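PDB 5KOL: inactive PncC family protein from Escherichia coli O157:H7, which belongs to the CinA family but lacks nicotinamide-nucleotide (NMN) amidohydrolase activity, and has no known cellular role. Local coordinates for residues Q27-D32 / P58-A63; T37-C42 / A96-G101; V90-A95 / N142-M147. All coordinates share one frame; numbering follows the deposited sequence.

Contact 1: residues Q27-D32 / P58-A63; sequences QRLIAD and PKFYGA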
loop_
_atom_site.group_PDB
_atom_site.type_symbol
_atom_site.label_atom_id
_atom_site.label_comp_id
_atom_site.label_asym_id
_atom_site.label_seq_id
_atom_site.Cartn_x
_atom_site.Cartn_y
_atom_site.Cartn_z
ATOM N N GLN A 27 10.504 7.267 16.126
ATOM C CA GLN A 27 11.274 7.110 17.353
ATOM C C GLN A 27 10.373 6.929 18.563
ATOM O O GLN A 27 10.749 6.237 19.516
ATOM C CB GLN A 27 12.202 8.309 17.484
ATOM C CG GLN A 27 13.397 8.033 16.610
ATOM C CD GLN A 27 14.162 9.267 16.329
ATOM O OE1 GLN A 27 13.809 10.352 16.756
ATOM N NE2 GLN A 27 15.249 9.107 15.614
ATOM N N ARG A 28 9.161 7.480 18.516
ATOM C CA ARG A 28 8.215 7.287 19.610
ATOM C C ARG A 28 7.757 5.834 19.703
ATOM O O ARG A 28 7.719 5.245 20.800
ATOM C CB ARG A 28 7.018 8.212 19.418
ATOM C CG ARG A 28 5.940 7.982 20.426
ATOM C CD ARG A 28 6.472 8.142 21.848
ATOM N NE ARG A 28 5.444 7.732 22.792
ATOM C CZ ARG A 28 4.502 8.545 23.249
ATOM N NH1 ARG A 28 4.481 9.821 22.863
ATOM N NH2 ARG A 28 3.584 8.081 24.090
ATOM N N LEU A 29 7.381 5.243 18.568
ATOM C CA LEU A 29 6.886 3.870 18.599
ATOM C C LEU A 29 8.007 2.880 18.883
ATOM O O LEU A 29 7.782 1.874 19.568
ATOM C CB LEU A 29 6.177 3.515 17.295
ATOM C CG LEU A 29 4.996 4.390 16.867
ATOM C CD1 LEU A 29 4.656 4.165 15.395
ATOM C CD2 LEU A 29 3.802 4.116 17.757
ATOM N N ILE A 30 9.212 3.139 18.366
ATOM C CA ILE A 30 10.352 2.288 18.691
ATOM C C ILE A 30 10.628 2.329 20.188
ATOM O O ILE A 30 10.875 1.296 20.822
ATOM C CB ILE A 30 11.590 2.708 17.876
ATOM C CG1 ILE A 30 11.369 2.464 16.390
ATOM C CG2 ILE A 30 12.835 1.950 18.342
ATOM C CD1 ILE A 30 12.540 2.894 15.534
ATOM N N ALA A 31 10.577 3.524 20.776
ATOM C CA ALA A 31 10.818 3.658 22.202
ATOM C C ALA A 31 9.767 2.900 22.999
ATOM O O ALA A 31 10.080 2.267 24.017
ATOM C CB ALA A 31 10.836 5.136 22.589
ATOM N N ASP A 32 8.518 2.943 22.544
ATOM C CA ASP A 32 7.428 2.253 23.217
ATOM C C ASP A 32 7.337 0.784 22.835
ATOM O O ASP A 32 6.452 0.086 23.341
ATOM C CB ASP A 32 6.098 2.942 22.905
ATOM C CG ASP A 32 5.991 4.319 23.534
ATOM O OD1 ASP A 32 6.876 4.682 24.342
ATOM O OD2 ASP A 32 5.015 5.036 23.227
ATOM N N PRO A 58 11.681 -0.890 9.620
ATOM C CA PRO A 58 11.404 -2.271 10.048
ATOM C C PRO A 58 11.323 -2.435 11.544
ATOM O O PRO A 58 10.808 -3.460 12.000
ATOM C CB PRO A 58 12.589 -3.064 9.474
ATOM C CG PRO A 58 13.191 -2.185 8.456
ATOM C CD PRO A 58 13.002 -0.803 8.984
ATOM N N LYS A 59 11.813 -1.467 12.319
ATOM C CA LYS A 59 11.734 -1.541 13.765
ATOM C C LYS A 59 10.352 -1.196 14.302
ATOM O O LYS A 59 10.117 -1.377 15.499
ATOM C CB LYS A 59 12.785 -0.620 14.395
ATOM C CG LYS A 59 14.208 -1.135 14.216
ATOM C CD LYS A 59 15.232 -0.166 14.786
ATOM C CE LYS A 59 16.640 -0.734 14.655
ATOM N NZ LYS A 59 17.717 0.277 14.923
ATOM N N PHE A 60 9.426 -0.726 13.463
ATOM C CA PHE A 60 8.097 -0.419 13.986
ATOM C C PHE A 60 6.966 -0.639 12.990
ATOM O O PHE A 60 5.796 -0.576 13.385
ATOM C CB PHE A 60 8.035 1.028 14.498
ATOM C CG PHE A 60 8.076 2.069 13.406
ATOM C CD1 PHE A 60 9.275 2.448 12.838
ATOM C CD2 PHE A 60 6.913 2.682 12.966
ATOM C CE1 PHE A 60 9.314 3.404 11.845
ATOM C CE2 PHE A 60 6.949 3.637 11.967
ATOM C CZ PHE A 60 8.151 3.998 11.408
ATOM N N TYR A 61 7.272 -0.904 11.714
ATOM C CA TYR A 61 6.226 -0.976 10.693
ATOM C C TYR A 61 6.534 -2.054 9.668
ATOM O O TYR A 61 7.613 -2.051 9.072
ATOM C CB TYR A 61 6.069 0.372 9.977
ATOM C CG TYR A 61 5.010 0.418 8.876
ATOM C CD1 TYR A 61 3.653 0.412 9.186
ATOM C CD2 TYR A 61 5.376 0.522 7.530
ATOM C CE1 TYR A 61 2.676 0.481 8.174
ATOM C CE2 TYR A 61 4.418 0.587 6.514
ATOM C CZ TYR A 61 3.070 0.572 6.850
ATOM O OH TYR A 61 2.125 0.656 5.859
ATOM N N GLY A 62 5.568 -2.941 9.423
ATOM C CA GLY A 62 5.744 -3.927 8.375
ATOM C C GLY A 62 4.584 -4.058 7.408
ATOM O O GLY A 62 4.804 -4.266 6.213
ATOM N N ALA A 63 3.352 -3.917 7.894
ATOM C CA ALA A 63 2.159 -4.313 7.152
ATOM C C ALA A 63 1.311 -3.103 6.805
ATOM O O ALA A 63 0.799 -2.414 7.703
ATOM C CB ALA A 63 1.333 -5.321 7.960
#

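Contact 2: residues T37-C42 / A96-G101; sequences TTAESC and AEMATG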
loop_
_atom_site.group_PDB
_atom_site.type_symbol
_atom_site.label_atom_id
_atom_site.label_comp_id
_atom_site.label_asym_id
_atom_site.label_seq_id
_atom_site.Cartn_x
_atom_site.Cartn_y
_atom_site.Cartn_z
ATOM N N THR A 37 0.455 -0.598 12.003
ATOM C CA THR A 37 -0.071 -1.058 10.728
ATOM C C THR A 37 -1.025 0.012 10.207
ATOM O O THR A 37 -1.514 0.849 10.968
ATOM C CB THR A 37 -0.784 -2.417 10.864
ATOM O OG1 THR A 37 -1.206 -2.887 9.567
ATOM C CG2 THR A 37 -1.992 -2.290 11.804
ATOM N N THR A 38 -1.269 -0.005 8.899
ATOM C CA THR A 38 -2.068 1.028 8.241
ATOM C C THR A 38 -3.056 0.397 7.272
ATOM O O THR A 38 -2.807 -0.677 6.719
ATOM C CB THR A 38 -1.193 2.028 7.468
ATOM O OG1 THR A 38 -0.449 1.326 6.453
ATOM C CG2 THR A 38 -0.224 2.711 8.427
ATOM N N ALA A 39 -4.175 1.090 7.069
ATOM C CA ALA A 39 -5.212 0.697 6.127
ATOM C C ALA A 39 -5.661 1.957 5.407
ATOM O O ALA A 39 -6.000 2.945 6.059
ATOM C CB ALA A 39 -6.405 0.028 6.848
ATOM N N GLU A 40 -5.666 1.950 4.076
ATOM C CA GLU A 40 -6.062 3.174 3.391
ATOM C C GLU A 40 -6.853 2.853 2.140
ATOM O O GLU A 40 -6.754 1.762 1.578
ATOM C CB GLU A 40 -4.851 4.060 3.046
ATOM C CG GLU A 40 -3.735 3.318 2.381
ATOM C CD GLU A 40 -2.452 4.126 2.295
ATOM O OE1 GLU A 40 -2.508 5.304 1.879
ATOM O OE2 GLU A 40 -1.388 3.549 2.591
ATOM N N SER A 41 -7.665 3.818 1.730
ATOM C CA SER A 41 -8.416 3.688 0.493
ATOM C C SER A 41 -8.038 4.776 -0.520
ATOM O O SER A 41 -7.238 4.536 -1.441
ATOM C CB SER A 41 -9.909 3.734 0.820
ATOM O OG SER A 41 -10.678 3.292 -0.279
ATOM N N CYS A 42 -8.621 5.971 -0.364
ATOM C CA CYS A 42 -8.414 7.047 -1.331
ATOM C C CYS A 42 -6.946 7.466 -1.434
ATOM O O CYS A 42 -6.503 7.872 -2.514
ATOM C CB CYS A 42 -9.278 8.267 -0.978
ATOM S SG CYS A 42 -9.000 8.978 0.712
ATOM N N ALA A 96 -13.362 3.099 11.467
ATOM C CA ALA A 96 -13.074 2.360 12.691
ATOM C C ALA A 96 -12.845 0.877 12.407
ATOM O O ALA A 96 -11.866 0.284 12.883
ATOM C CB ALA A 96 -14.209 2.563 13.704
ATOM N N GLU A 97 -13.732 0.256 11.620
ATOM C CA GLU A 97 -13.530 -1.153 11.267
ATOM C C GLU A 97 -12.253 -1.374 10.472
ATOM O O GLU A 97 -11.620 -2.433 10.606
ATOM C CB GLU A 97 -14.715 -1.709 10.479
ATOM C CG GLU A 97 -16.007 -1.702 11.240
ATOM C CD GLU A 97 -17.126 -2.262 10.407
ATOM O OE1 GLU A 97 -17.764 -1.435 9.735
ATOM O OE2 GLU A 97 -17.369 -3.486 10.440
ATOM N N MET A 98 -11.874 -0.432 9.597
ATOM C CA MET A 98 -10.619 -0.653 8.885
ATOM C C MET A 98 -9.447 -0.650 9.852
ATOM O O MET A 98 -8.502 -1.428 9.687
ATOM C CB MET A 98 -10.365 0.375 7.776
ATOM C CG MET A 98 -11.309 0.308 6.589
ATOM S SD MET A 98 -11.283 1.796 5.530
ATOM C CE MET A 98 -9.580 1.704 4.899
ATOM N N ALA A 99 -9.497 0.215 10.869
ATOM C CA ALA A 99 -8.419 0.281 11.852
ATOM C C ALA A 99 -8.341 -0.998 12.688
ATOM O O ALA A 99 -7.244 -1.466 13.011
ATOM C CB ALA A 99 -8.607 1.500 12.753
ATOM N N THR A 100 -9.488 -1.570 13.074
ATOM C CA THR A 100 -9.421 -2.807 13.846
ATOM C C THR A 100 -9.129 -4.009 12.963
ATOM O O THR A 100 -8.465 -4.952 13.415
ATOM C CB THR A 100 -10.717 -3.045 14.637
ATOM O OG1 THR A 100 -11.835 -3.103 13.744
ATOM C CG2 THR A 100 -10.939 -1.937 15.655
ATOM N N GLY A 101 -9.602 -3.997 11.710
ATOM C CA GLY A 101 -9.247 -5.068 10.791
ATOM C C GLY A 101 -7.755 -5.150 10.529
ATOM O O GLY A 101 -7.189 -6.244 10.463
#

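Contact 3: residues V90-A95 / N142-M147; sequences VSEKVA and NYTAVM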
loop_
_atom_site.group_PDB
_atom_site.type_symbol
_atom_site.label_atom_id
_atom_site.label_comp_id
_atom_site.label_asym_id
_atom_site.label_seq_id
_atom_site.Cartn_x
_atom_site.Cartn_y
_atom_site.Cartn_z
ATOM N N VAL A 90 -17.101 5.828 3.050
ATOM C CA VAL A 90 -16.553 7.049 3.644
ATOM C C VAL A 90 -17.446 7.341 4.841
ATOM O O VAL A 90 -18.464 8.022 4.727
ATOM C CB VAL A 90 -16.519 8.207 2.646
ATOM C CG1 VAL A 90 -16.104 9.512 3.342
ATOM C CG2 VAL A 90 -15.579 7.880 1.470
ATOM N N SER A 91 -17.081 6.802 6.004
ATOM C CA SER A 91 -17.938 6.937 7.177
ATOM C C SER A 91 -17.115 6.669 8.419
ATOM O O SER A 91 -16.117 5.946 8.377
ATOM C CB SER A 91 -19.114 5.957 7.142
ATOM O OG SER A 91 -18.619 4.641 7.340
ATOM N N GLU A 92 -17.585 7.224 9.538
ATOM C CA GLU A 92 -16.938 6.979 10.820
ATOM C C GLU A 92 -16.879 5.487 11.140
ATOM O O GLU A 92 -15.856 4.981 11.613
ATOM C CB GLU A 92 -17.672 7.747 11.923
ATOM C CG GLU A 92 -17.157 7.455 13.311
ATOM C CD GLU A 92 -17.855 8.271 14.383
ATOM O OE1 GLU A 92 -17.426 8.187 15.554
ATOM O OE2 GLU A 92 -18.820 8.989 14.056
ATOM N N LYS A 93 -17.965 4.763 10.875
ATOM C CA LYS A 93 -18.005 3.348 11.224
ATOM C C LYS A 93 -17.008 2.540 10.403
ATOM O O LYS A 93 -16.274 1.707 10.948
ATOM C CB LYS A 93 -19.433 2.817 11.048
ATOM C CG LYS A 93 -19.596 1.319 11.275
ATOM C CD LYS A 93 -19.316 0.895 12.705
ATOM C CE LYS A 93 -19.813 -0.533 12.955
ATOM N NZ LYS A 93 -19.494 -1.057 14.318
ATOM N N VAL A 94 -16.946 2.778 9.088
ATOM C CA VAL A 94 -16.072 1.966 8.247
ATOM C C VAL A 94 -14.601 2.262 8.556
ATOM O O VAL A 94 -13.753 1.355 8.615
ATOM C CB VAL A 94 -16.421 2.198 6.763
ATOM C CG1 VAL A 94 -15.355 1.597 5.851
ATOM C CG2 VAL A 94 -17.802 1.595 6.458
ATOM N N ALA A 95 -14.277 3.525 8.792
ATOM C CA ALA A 95 -12.911 3.867 9.186
ATOM C C ALA A 95 -12.498 3.095 10.441
ATOM O O ALA A 95 -11.419 2.491 10.493
ATOM C CB ALA A 95 -12.818 5.385 9.418
ATOM N N ASN A 142 -10.114 2.726 20.305
ATOM C CA ASN A 142 -10.295 3.224 18.947
ATOM C C ASN A 142 -10.758 4.677 18.968
ATOM O O ASN A 142 -11.588 5.059 19.805
ATOM C CB ASN A 142 -11.294 2.346 18.197
ATOM C CG ASN A 142 -10.792 0.937 18.024
ATOM O OD1 ASN A 142 -9.776 0.713 17.357
ATOM N ND2 ASN A 142 -11.496 -0.028 18.611
ATOM N N TYR A 143 -10.204 5.483 18.055
ATOM C CA TYR A 143 -10.533 6.897 17.911
ATOM C C TYR A 143 -10.864 7.215 16.458
ATOM O O TYR A 143 -10.344 6.577 15.540
ATOM C CB TYR A 143 -9.363 7.790 18.366
ATOM C CG TYR A 143 -8.879 7.439 19.754
ATOM C CD1 TYR A 143 -7.970 6.405 19.949
ATOM C CD2 TYR A 143 -9.342 8.121 20.863
ATOM C CE1 TYR A 143 -7.532 6.067 21.214
ATOM C CE2 TYR A 143 -8.905 7.793 22.134
ATOM C CZ TYR A 143 -7.999 6.765 22.303
ATOM O OH TYR A 143 -7.558 6.423 23.564
ATOM N N THR A 144 -11.721 8.220 16.249
ATOM C CA THR A 144 -12.073 8.666 14.904
ATOM C C THR A 144 -12.065 10.191 14.861
ATOM O O THR A 144 -12.204 10.866 15.885
ATOM C CB THR A 144 -13.461 8.157 14.452
ATOM O OG1 THR A 144 -14.468 8.734 15.290
ATOM C CG2 THR A 144 -13.572 6.622 14.583
ATOM N N ALA A 145 -11.901 10.724 13.651
ATOM C CA ALA A 145 -12.033 12.148 13.376
ATOM C C ALA A 145 -12.422 12.317 11.911
ATOM O O ALA A 145 -12.027 11.522 11.066
ATOM C CB ALA A 145 -10.728 12.906 13.674
ATOM N N VAL A 146 -13.197 13.354 11.617
ATOM C CA VAL A 146 -13.501 13.706 10.236
ATOM C C VAL A 146 -12.891 15.070 9.923
ATOM O O VAL A 146 -12.769 15.934 10.801
ATOM C CB VAL A 146 -15.022 13.697 9.963
ATOM C CG1 VAL A 146 -15.758 14.626 10.932
ATOM C CG2 VAL A 146 -15.324 14.067 8.502
ATOM N N MET A 147 -12.486 15.245 8.660
ATOM C CA MET A 147 -11.905 16.487 8.161
ATOM C C MET A 147 -12.508 16.845 6.809
ATOM O O MET A 147 -12.920 15.969 6.045
ATOM C CB MET A 147 -10.384 16.364 8.020
ATOM C CG MET A 147 -9.654 16.155 9.338
ATOM S SD MET A 147 -9.742 17.643 10.352
ATOM C CE MET A 147 -8.711 18.783 9.422
#

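Contact 1: residues Q27-D32 / P58-A63
Leu29 and Ile30, on the last turn of helix 18-31, pack against Lys59 and Phe60, which lead into strand 61-67. The contact is apolar. Leu29 approaches the Phe60 ring at a slant. Its CD1 lies 3.6 Å from Phe60 CD2, and CE2 of the same ring is the next carbon along. Phe60 CG sits between its own backbone N and carbonyl carbon (chi1 71°), and CB and the ring both turn to the helix. Ile30 lies by the CB and CD1 atoms of Phe60, with Ile30 CG1 4.1 Å from Phe60 CB. Leu29 and Ile30 thus reach the two ortho carbons of one ring.

Ile30 extends past the ring. Its CD1 lies 3.7 Å from Lys59 CB and also touches Lys59 CD, so the aliphatic part of Lys59 extends the apolar contact beyond the ring. The extended Lys59 chain then leads away from the helix, and NZ forms a salt bridge with Asp56. At the helix end, Arg28 NE forms a salt bridge with Asp32 OD2, 2.8 Å long, coming from above the carboxylate plane.

Leu29 also packs on Leu36 and Leu172. Phe60 is backbone-bonded to Leu36 of strand 36-40, the neighbour of strand 61-67, and Gly62 makes backbone hydrogen bonds with the second subunit. The contact therefore sets the end of helix 18-31 against the residues leading into strand 61-67, which is at the edge of the sheet within this chain.

Contact 2: residues T37-C42 / A96-G101
Helix 92-106 packs here on strand 36-40, the inner parallel strand between 61-67 and 110-116, in the buried alpha/beta core of the CinA-family fold. Two side chains carry the contact, Ala39 and Met98, and it is made by van der Waals packing. Their CA atoms are 6.2 Å apart, a close approach that the small alanine permits. Ala39 CB points at the helix and lies 4.1 Å from Met98 CB. It also lies 3.8 Å from Met98 O, so the methyl group touches the helix backbone as well as the side chain.

Met98 then reaches along the strand. Its CG is anti to the carbonyl carbon (chi1 -67°), and the chain bends at its last torsion (chi3 65°). This brings the methyl CE over the backbone beyond Ala39. Met98 CE is 4.0 Å from Glu40 N, with Ala39 O and Ser41 N also close by. The methyl thus lies against the peptide link from Ala39 to Glu40, where the strand ends.

Glu40 points away from the helix, and its carboxylate is held by Thr43 OG1 and by the backbone N atoms of Leu47 and Ala48, while Ser41 OG bonds Lys73 NZ and Thr67 O. Met98 also touches Ala113 and Thr115 of strand 110-116 and Thr67 of strand 61-67, so this one side chain spans three adjacent parallel strands. On the other side of strand 36-40, Thr38 packs on Leu47 and Leu51 of helix 46-52.

Contact 3: residues V90-A95 / N142-M147
Glu92 and Thr144 are joined by one hydrogen bond, from Thr144 OG1 to Glu92 OE1, 3.0 Å long. The hydroxyl lies well above the carboxylate plane, 50° out of it. Glu92 gets there by a fully extended chain, with CG on the far side of CB from the backbone N (chi1 175°). The two side chains cross at about a right angle.

The stems also touch. Glu92 CG lies 3.9 Å from Thr144 CG2 and equally near Thr144 CB, so the threonine packs against the glutamate stem while its hydroxyl holds the acid end. Both residues lie at the surface.

The glutamate stands on the first turn of helix 92-106, which starts with an N-cap. Ser91 OG accepts from Val94 N at 3.1 Å, with an N-H...O angle of 162°, and OG is also bonded to Ser88 O. The strand partner, 141-148, is an outermost strand of the mixed sheet within this chain and runs antiparallel to 131-138.

Glu92 also touches Trp133 of strand 131-138, which Val146 reaches too. On the other side of the sheet, Tyr143 and Met147 pack on helix 153-171.

How the contacts relate
Contact 1 and contact 3 lie on opposite sides of the chain's centre, their own centres 24 Å apart. Contact 2 is the buried one, with its centre 18 Å from that of contact 1 and 10 Å from that of contact 3. All three reach the same mixed sheet: contacts 1 and 3 at the strands outermost within this chain, 61-67 and 141-148, and contact 2 at 36-40, beside 61-67. Contacts 2 and 3 share helix 92-106 and touch where Ala96 packs on Thr144. Contacts 1 and 2 touch through a probable hydrogen bond between Tyr61 OH and Thr38 OG1. Along the chain, contact 2 interleaves with both others, while contact 1 closes before contact 3 opens. The sheet thus joins parts far apart in sequence.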